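Local coordinates for extracellular subtilisin-like serine proteinase (Vibrio sp. PA-44, PDB 1SH7), which is a secreted, calcium-binding, cold-adapted member of the subtilisin-like peptidase S8 family that probably cleaves proteins internally as a serine endopeptidase, at residues E46-D59 with S81-R95. Numbering follows the deposited sequence.
Sequences EFGGRSVSGYDFVD and SQYGVAKNVNIVGVR. With CA (calcium ion), chain D.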
loop_
_atom_site.group_PDB
_atom_site.type_symbol
_atom_site.label_atom_id
_atom_site.label_comp_id
_atom_site.label_asym_id
_atom_site.label_seq_id
_atom_site.Cartn_x
_atom_site.Cartn_y
_atom_site.Cartn_z
ATOM N N GLU A 46 -8.782 -6.766 14.061
ATOM C CA GLU A 46 -8.404 -7.205 12.716
ATOM C C GLU A 46 -7.025 -7.827 12.664
ATOM O O GLU A 46 -6.728 -8.601 11.755
ATOM C CB GLU A 46 -8.444 -6.014 11.752
ATOM C CG GLU A 46 -9.803 -5.746 11.142
ATOM C CD GLU A 46 -10.156 -6.768 10.072
ATOM O OE1 GLU A 46 -9.878 -6.519 8.866
ATOM O OE2 GLU A 46 -10.702 -7.830 10.441
ATOM N N PHE A 47 -6.151 -7.479 13.611
ATOM C CA PHE A 47 -4.799 -7.958 13.510
ATOM C C PHE A 47 -4.539 -9.258 14.258
ATOM O O PHE A 47 -3.562 -9.922 13.956
ATOM C CB PHE A 47 -3.776 -6.874 13.885
ATOM C CG PHE A 47 -3.944 -5.587 13.100
ATOM C CD1 PHE A 47 -3.879 -5.586 11.714
ATOM C CD2 PHE A 47 -4.195 -4.383 13.755
ATOM C CE1 PHE A 47 -4.077 -4.400 10.976
ATOM C CE2 PHE A 47 -4.399 -3.206 13.031
ATOM C CZ PHE A 47 -4.345 -3.230 11.620
ATOM N N GLY A 48 -5.387 -9.622 15.218
ATOM C CA GLY A 48 -5.188 -10.845 15.979
ATOM C C GLY A 48 -3.765 -11.016 16.517
ATOM O O GLY A 48 -3.172 -12.100 16.394
ATOM N N GLY A 49 -3.184 -9.944 17.060
ATOM C CA GLY A 49 -1.832 -10.000 17.582
ATOM C C GLY A 49 -0.660 -9.874 16.619
ATOM O O GLY A 49 0.485 -9.796 17.068
ATOM N N ARG A 50 -0.921 -9.792 15.315
ATOM C CA ARG A 50 0.137 -9.686 14.297
ATOM C C ARG A 50 0.704 -8.273 14.120
ATOM O O ARG A 50 1.677 -8.077 13.393
ATOM C CB ARG A 50 -0.374 -10.199 12.944
ATOM C CG ARG A 50 -0.529 -11.712 12.861
ATOM C CD ARG A 50 -1.382 -12.239 11.681
ATOM N NE ARG A 50 -2.746 -11.698 11.640
ATOM C CZ ARG A 50 -3.194 -10.745 10.788
ATOM N NH1 ARG A 50 -4.468 -10.352 10.839
ATOM N NH2 ARG A 50 -2.395 -10.249 9.839
ATOM N N SER A 51 0.077 -7.289 14.744
ATOM C CA SER A 51 0.633 -5.937 14.775
ATOM C C SER A 51 1.431 -5.600 16.058
ATOM O O SER A 51 0.966 -5.856 17.182
ATOM C CB SER A 51 -0.492 -4.912 14.559
ATOM O OG SER A 51 0.048 -3.611 14.371
ATOM N N VAL A 52 2.625 -5.021 15.889
ATOM C CA VAL A 52 3.414 -4.511 17.013
ATOM C C VAL A 52 3.962 -3.116 16.664
ATOM O O VAL A 52 4.010 -2.715 15.498
ATOM C CB VAL A 52 4.619 -5.447 17.347
ATOM C CG1 VAL A 52 4.153 -6.905 17.668
ATOM C CG2 VAL A 52 5.657 -5.407 16.201
ATOM N N SER A 53 4.370 -2.376 17.680
ATOM C CA SER A 53 4.948 -1.065 17.483
ATOM C C SER A 53 6.371 -1.194 16.887
ATOM O O SER A 53 7.103 -2.148 17.164
ATOM C CB SER A 53 5.002 -0.304 18.825
ATOM O OG SER A 53 3.717 0.135 19.231
ATOM N N GLY A 54 6.753 -0.223 16.077
ATOM C CA GLY A 54 8.097 -0.157 15.533
ATOM C C GLY A 54 8.831 0.946 16.292
ATOM O O GLY A 54 9.568 0.694 17.262
ATOM N N TYR A 55 8.614 2.177 15.835
ATOM C CA TYR A 55 9.064 3.363 16.538
ATOM C C TYR A 55 8.129 4.537 16.226
ATOM O O TYR A 55 7.504 4.579 15.157
ATOM C CB TYR A 55 10.499 3.728 16.138
ATOM C CG TYR A 55 11.117 4.723 17.102
ATOM C CD1 TYR A 55 11.638 4.306 18.323
ATOM C CD2 TYR A 55 11.166 6.076 16.798
ATOM C CE1 TYR A 55 12.178 5.223 19.239
ATOM C CE2 TYR A 55 11.747 6.996 17.680
ATOM C CZ TYR A 55 12.243 6.574 18.892
ATOM O OH TYR A 55 12.770 7.519 19.771
ATOM N N ASP A 56 8.023 5.476 17.171
ATOM C CA ASP A 56 7.241 6.725 16.998
ATOM C C ASP A 56 8.159 7.963 16.867
ATOM O O ASP A 56 8.655 8.479 17.865
ATOM C CB ASP A 56 6.283 6.857 18.199
ATOM C CG ASP A 56 5.451 8.123 18.184
ATOM O OD1 ASP A 56 4.524 8.230 19.054
ATOM O OD2 ASP A 56 5.627 9.048 17.368
ATOM N N PHE A 57 8.347 8.451 15.650
ATOM C CA PHE A 57 9.195 9.611 15.389
ATOM C C PHE A 57 8.508 10.964 15.550
ATOM O O PHE A 57 9.144 11.993 15.373
ATOM C CB PHE A 57 9.775 9.544 13.983
ATOM C CG PHE A 57 10.787 8.465 13.827
ATOM C CD1 PHE A 57 12.087 8.670 14.258
ATOM C CD2 PHE A 57 10.422 7.231 13.323
ATOM C CE1 PHE A 57 13.030 7.670 14.134
ATOM C CE2 PHE A 57 11.343 6.208 13.210
ATOM C CZ PHE A 57 12.650 6.420 13.618
ATOM N N VAL A 58 7.207 10.946 15.802
ATOM C CA VAL A 58 6.464 12.152 16.099
ATOM C C VAL A 58 6.778 12.528 17.554
ATOM O O VAL A 58 7.162 13.645 17.859
ATOM C CB VAL A 58 4.921 11.929 15.887
ATOM C CG1 VAL A 58 4.101 13.100 16.396
ATOM C CG2 VAL A 58 4.596 11.667 14.427
ATOM N N ASP A 59 6.647 11.583 18.466
ATOM C CA ASP A 59 6.864 11.878 19.884
ATOM C C ASP A 59 8.160 11.294 20.482
ATOM O O ASP A 59 8.399 11.391 21.688
ATOM C CB ASP A 59 5.644 11.407 20.678
ATOM C CG ASP A 59 4.437 12.275 20.416
ATOM O OD1 ASP A 59 4.630 13.495 20.234
ATOM O OD2 ASP A 59 3.280 11.827 20.334
ATOM N N SER A 81 -7.799 -9.351 9.148
ATOM C CA SER A 81 -8.465 -10.635 8.904
ATOM C C SER A 81 -9.690 -10.548 7.956
ATOM O O SER A 81 -9.823 -11.351 7.029
ATOM C CB SER A 81 -8.919 -11.209 10.240
ATOM O OG SER A 81 -9.552 -12.443 10.050
ATOM N N GLN A 82 -10.597 -9.604 8.196
ATOM C CA GLN A 82 -11.820 -9.535 7.394
ATOM C C GLN A 82 -11.586 -8.709 6.144
ATOM O O GLN A 82 -12.080 -9.043 5.074
ATOM C CB GLN A 82 -12.984 -8.896 8.162
ATOM C CG GLN A 82 -13.549 -9.698 9.329
ATOM C CD GLN A 82 -14.837 -9.054 9.855
ATOM O OE1 GLN A 82 -14.801 -8.221 10.771
ATOM N NE2 GLN A 82 -15.957 -9.395 9.240
ATOM N N TYR A 83 -10.860 -7.598 6.298
ATOM C CA TYR A 83 -10.799 -6.603 5.253
ATOM C C TYR A 83 -9.415 -6.414 4.647
ATOM O O TYR A 83 -9.211 -5.467 3.907
ATOM C CB TYR A 83 -11.344 -5.266 5.792
ATOM C CG TYR A 83 -12.743 -5.388 6.326
ATOM C CD1 TYR A 83 -13.050 -5.014 7.641
ATOM C CD2 TYR A 83 -13.757 -5.997 5.554
ATOM C CE1 TYR A 83 -14.351 -5.137 8.129
ATOM C CE2 TYR A 83 -15.067 -6.124 6.045
ATOM C CZ TYR A 83 -15.348 -5.697 7.319
ATOM O OH TYR A 83 -16.616 -5.817 7.804
ATOM N N GLY A 84 -8.493 -7.350 4.878
ATOM C CA GLY A 84 -7.148 -7.200 4.343
ATOM C C GLY A 84 -6.808 -8.203 3.272
ATOM O O GLY A 84 -7.450 -9.273 3.140
ATOM N N VAL A 85 -5.749 -7.879 2.533
ATOM C CA VAL A 85 -5.263 -8.697 1.408
ATOM C C VAL A 85 -4.470 -9.939 1.869
ATOM O O VAL A 85 -4.625 -11.041 1.322
ATOM C CB VAL A 85 -4.405 -7.815 0.493
ATOM C CG1 VAL A 85 -3.751 -8.595 -0.606
ATOM C CG2 VAL A 85 -5.251 -6.666 -0.095
ATOM N N ALA A 86 -3.579 -9.730 2.830
ATOM C CA ALA A 86 -2.626 -10.745 3.283
ATOM C C ALA A 86 -2.929 -10.988 4.754
ATOM O O ALA A 86 -2.429 -10.257 5.655
ATOM C CB ALA A 86 -1.224 -10.245 3.084
ATOM N N LYS A 87 -3.783 -11.986 4.985
ATOM C CA LYS A 87 -4.494 -12.128 6.254
ATOM C C LYS A 87 -3.673 -12.734 7.411
ATOM O O LYS A 87 -4.127 -12.752 8.570
ATOM C CB LYS A 87 -5.800 -12.900 6.012
ATOM C CG LYS A 87 -6.849 -12.083 5.272
ATOM C CD LYS A 87 -7.937 -12.981 4.687
ATOM C CE LYS A 87 -8.971 -12.218 3.847
ATOM N NZ LYS A 87 -9.395 -10.864 4.322
ATOM N N ASN A 88 -2.437 -13.160 7.122
ATOM C CA ASN A 88 -1.492 -13.557 8.168
ATOM C C ASN A 88 -0.152 -12.871 8.123
ATOM O O ASN A 88 0.844 -13.389 8.630
ATOM C CB ASN A 88 -1.341 -15.092 8.196
ATOM C CG ASN A 88 -2.381 -15.726 9.051
ATOM O OD1 ASN A 88 -2.380 -15.521 10.276
ATOM N ND2 ASN A 88 -3.339 -16.429 8.431
ATOM N N VAL A 89 -0.124 -11.667 7.555
ATOM C CA VAL A 89 1.096 -10.878 7.489
ATOM C C VAL A 89 1.413 -10.288 8.863
ATOM O O VAL A 89 0.535 -10.130 9.705
ATOM C CB VAL A 89 0.973 -9.755 6.400
ATOM C CG1 VAL A 89 0.134 -8.623 6.888
ATOM C CG2 VAL A 89 2.339 -9.293 5.911
ATOM N N ASN A 90 2.685 -10.018 9.103
ATOM C CA ASN A 90 3.095 -9.236 10.251
ATOM C C ASN A 90 3.040 -7.756 9.922
ATOM O O ASN A 90 3.414 -7.334 8.818
ATOM C CB ASN A 90 4.503 -9.650 10.689
ATOM C CG ASN A 90 4.570 -11.101 11.088
ATOM O OD1 ASN A 90 3.971 -11.474 12.086
ATOM N ND2 ASN A 90 5.273 -11.946 10.282
ATOM N N ILE A 91 2.580 -6.953 10.885
ATOM C CA ILE A 91 2.471 -5.510 10.719
ATOM C C ILE A 91 3.369 -4.833 11.750
ATOM O O ILE A 91 3.324 -5.223 12.924
ATOM C CB ILE A 91 0.995 -5.058 10.933
ATOM C CG1 ILE A 91 0.049 -5.669 9.858
ATOM C CG2 ILE A 91 0.913 -3.553 11.003
ATOM C CD1 ILE A 91 0.179 -5.030 8.441
ATOM N N VAL A 92 4.129 -3.817 11.324
ATOM C CA VAL A 92 4.932 -2.990 12.200
ATOM C C VAL A 92 4.580 -1.530 11.982
ATOM O O VAL A 92 4.627 -1.043 10.829
ATOM C CB VAL A 92 6.455 -3.253 12.007
ATOM C CG1 VAL A 92 7.266 -2.329 12.905
ATOM C CG2 VAL A 92 6.791 -4.710 12.315
ATOM N N GLY A 93 4.228 -0.826 13.073
ATOM C CA GLY A 93 3.882 0.602 13.027
ATOM C C GLY A 93 5.104 1.500 13.038
ATOM O O GLY A 93 5.963 1.363 13.900
ATOM N N VAL A 94 5.215 2.391 12.056
ATOM C CA VAL A 94 6.290 3.400 12.017
ATOM C C VAL A 94 5.627 4.763 11.967
ATOM O O VAL A 94 5.226 5.258 10.914
ATOM C CB VAL A 94 7.245 3.185 10.822
ATOM C CG1 VAL A 94 8.426 4.142 10.874
ATOM C CG2 VAL A 94 7.741 1.743 10.798
ATOM N N ARG A 95 5.407 5.327 13.132
ATOM C CA ARG A 95 4.625 6.536 13.237
ATOM C C ARG A 95 5.438 7.799 12.898
ATOM O O ARG A 95 6.338 8.207 13.654
ATOM C CB ARG A 95 3.989 6.625 14.617
ATOM C CG ARG A 95 3.148 7.893 14.837
ATOM C CD ARG A 95 2.391 7.850 16.139
ATOM N NE ARG A 95 1.474 8.979 16.232
ATOM C CZ ARG A 95 1.589 10.036 17.022
ATOM N NH1 ARG A 95 0.666 10.979 16.952
ATOM N NH2 ARG A 95 2.544 10.164 17.913
HETATM CA CA CA D . 3.611 7.259 20.819
HETATM O O HOH W 1 0.992 12.647 19.389
HETATM O O HOH W 2 2.644 9.440 21.280
HETATM O O HOH W 3 1.577 7.093 19.599
HETATM O O HOH W 4 2.632 6.574 22.871
#
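The guanidinium of R95 has V58 over one face, while the carboxylates of D56 and D59 meet its edge. At the other end of the contact, K87 O lies 3.1 Å from R50 CZ, over the centre of one face of that guanidinium, and V89 O sits near its edge. Between the two arginines, strands 51-56 and 90-95 run parallel, their axes 28° apart; joined through helix 70-79, they form a beta-alpha-beta unit at one border of the subtilase parallel sheet. The ladder is read from I91 N to R50 O, V52 N to I91 O, G93 N to V52 O and R95 N to Y55 O. One residue is gained between S53 and Y55, a beta bulge, where G54 N and Y55 N both make weak bonds to G93 O; V92 CG1 packs on G54 CA at 3.5 Å. Before the strands, E46 spreads its carboxylate across consecutive amides: OE2 takes Q82 N at 2.9 Å and OE1 takes Y83 N at 3.0 Å, both on syn lone pairs, which fixes the rotation of the group. R50 bends at chi3 (-57°), bringing NH2 to V89 O at 2.9 Å; the same nitrogen also bonds G79 O at the end of the intervening helix. R95, by contrast, is extended from CG to NE and lies alongside D56, their planar groups turned 83° apart. Its NH2 reaches D56 OD1 at 3.0 Å, and that oxygen also binds calcium, with D61 and D63 completing the protein ligands. Calcium and R95 together would probably favour the ionised form of D56. R95 NH2 reaches D59 OD2 at 3.0 Å from above the D59 carboxylate plane, and OD2 accepts from water 2, itself a calcium ligand.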